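D-glucosaminate-6-phosphate ammonia lyase (PDB 7LCE) is a selenocysteine synthase-like protein of the pyridoxal-phosphate aminotransferase clan, carrying covalently bound pyridoxal phosphate. Local coordinates at residues 320-323 / 328-331. Numbering follows the deposited sequence.
Sequences AQLR and AIYA
Arg323 carries CG anti to its own carbonyl carbon (chi1 -65°) and extends through chi2, which together put CG and CD at the Tyr330 ring; the bend at chi3 then turns NE and the guanidinium away from that line. CG sits 4.1 Å from the Tyr330 ring centroid, displaced toward the rim yet over the face, which meets the geometry of a CH-pi contact. CD of Arg323, on the same side of the ring plane, lies beyond the rim past the CD2-CE2 bond, 3.7 Å from CD2 of Tyr330. The guanidinium and ring planes are 83° apart, so the guanidinium is not stacked on the ring, and it is CG that makes the face contact. The charged end turns instead to Glu319, one helical turn earlier, in a salt bridge, while the Tyr330 hydroxyl is hydrogen-bonded to Glu46 of the second subunit.

The backbones are joined where Ile329 N donates to Leu322 O at 2.8 Å; the N-H...O angle of 162° is fairly straight. Ala328 CA adds a C-H...O contact to Arg323 O at 3.4 Å. By contrast, Arg323 N and Ile329 O are close but poorly angled and form no bond. Beside this link the branched side chains meet obliquely, CD2 of Leu322 lying 4.0 Å from CD1 of Ile329; from helix 352-365, Arg359 touches both side chains and Leu360 touches Leu322.

The contact thus folds the end of helix 315-324 back on strand 327-331 through a short connection, while the strand pairs in parallel with strand 13-17. Chemically, a carbonyl near the helix end is satisfied by a strand amide, and the Tyr330 ring combines an apolar face contact with a polar link between subunits.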
loop_
_atom_site.group_PDB
_atom_site.type_symbol
_atom_site.label_atom_id
_atom_site.label_comp_id
_atom_site.label_asym_id
_atom_site.label_seq_id
_atom_site.Cartn_x
_atom_site.Cartn_y
_atom_site.Cartn_z
ATOM N N ALA A 320 10.481 52.875 23.814
ATOM C CA ALA A 320 9.838 53.020 22.511
ATOM C C ALA A 320 10.279 54.300 21.811
ATOM O O ALA A 320 10.531 54.298 20.601
ATOM C CB ALA A 320 8.320 52.989 22.670
ATOM N N GLN A 321 10.375 55.407 22.552
ATOM C CA GLN A 321 10.822 56.654 21.943
ATOM C C GLN A 321 12.302 56.624 21.582
ATOM O O GLN A 321 12.732 57.391 20.713
ATOM C CB GLN A 321 10.518 57.834 22.864
ATOM C CG GLN A 321 9.027 58.100 23.021
ATOM C CD GLN A 321 8.736 59.408 23.722
ATOM O OE1 GLN A 321 9.597 60.284 23.811
ATOM N NE2 GLN A 321 7.512 59.556 24.213
ATOM N N LEU A 322 13.093 55.770 22.235
ATOM C CA LEU A 322 14.479 55.593 21.817
ATOM C C LEU A 322 14.562 54.937 20.443
ATOM O O LEU A 322 15.352 55.364 19.593
ATOM C CB LEU A 322 15.237 54.767 22.853
ATOM C CG LEU A 322 15.572 55.501 24.148
ATOM C CD1 LEU A 322 16.103 54.527 25.183
ATOM C CD2 LEU A 322 16.585 56.597 23.871
ATOM N N ARG A 323 13.754 53.900 20.206
ATOM C CA ARG A 323 13.768 53.236 18.905
ATOM C C ARG A 323 13.089 54.082 17.836
ATOM O O ARG A 323 13.592 54.193 16.713
ATOM C CB ARG A 323 13.083 51.875 18.998
ATOM C CG ARG A 323 13.781 50.870 19.887
ATOM C CD ARG A 323 12.991 49.576 19.931
ATOM N NE ARG A 323 11.632 49.807 20.407
ATOM C CZ ARG A 323 10.692 48.875 20.474
ATOM N NH1 ARG A 323 10.929 47.626 20.107
ATOM N NH2 ARG A 323 9.483 49.204 20.920
ATOM N N ALA A 328 17.541 55.762 15.612
ATOM C CA ALA A 328 16.979 54.556 16.217
ATOM C C ALA A 328 17.951 54.006 17.256
ATOM O O ALA A 328 19.024 53.504 16.906
ATOM C CB ALA A 328 16.684 53.516 15.143
ATOM N N ILE A 329 17.576 54.091 18.530
ATOM C CA ILE A 329 18.404 53.623 19.638
ATOM C C ILE A 329 17.750 52.385 20.240
ATOM O O ILE A 329 16.638 52.459 20.779
ATOM C CB ILE A 329 18.605 54.712 20.701
ATOM C CG1 ILE A 329 19.355 55.908 20.108
ATOM C CG2 ILE A 329 19.348 54.151 21.902
ATOM C CD1 ILE A 329 19.210 57.173 20.916
ATOM N N TYR A 330 18.441 51.250 20.148
ATOM C CA TYR A 330 17.935 49.968 20.629
ATOM C C TYR A 330 18.644 49.615 21.933
ATOM O O TYR A 330 19.842 49.314 21.936
ATOM C CB TYR A 330 18.141 48.879 19.578
ATOM C CG TYR A 330 17.224 49.001 18.380
ATOM C CD1 TYR A 330 17.538 49.846 17.323
ATOM C CD2 TYR A 330 16.047 48.268 18.304
ATOM C CE1 TYR A 330 16.702 49.961 16.227
ATOM C CE2 TYR A 330 15.205 48.375 17.211
ATOM C CZ TYR A 330 15.536 49.223 16.176
ATOM O OH TYR A 330 14.701 49.333 15.084
ATOM N N ALA A 331 17.904 49.653 23.037
ATOM C CA ALA A 331 18.420 49.273 24.344
ATOM C C ALA A 331 17.901 47.897 24.752
ATOM O O ALA A 331 17.035 47.310 24.100
ATOM C CB ALA A 331 18.033 50.319 25.392
#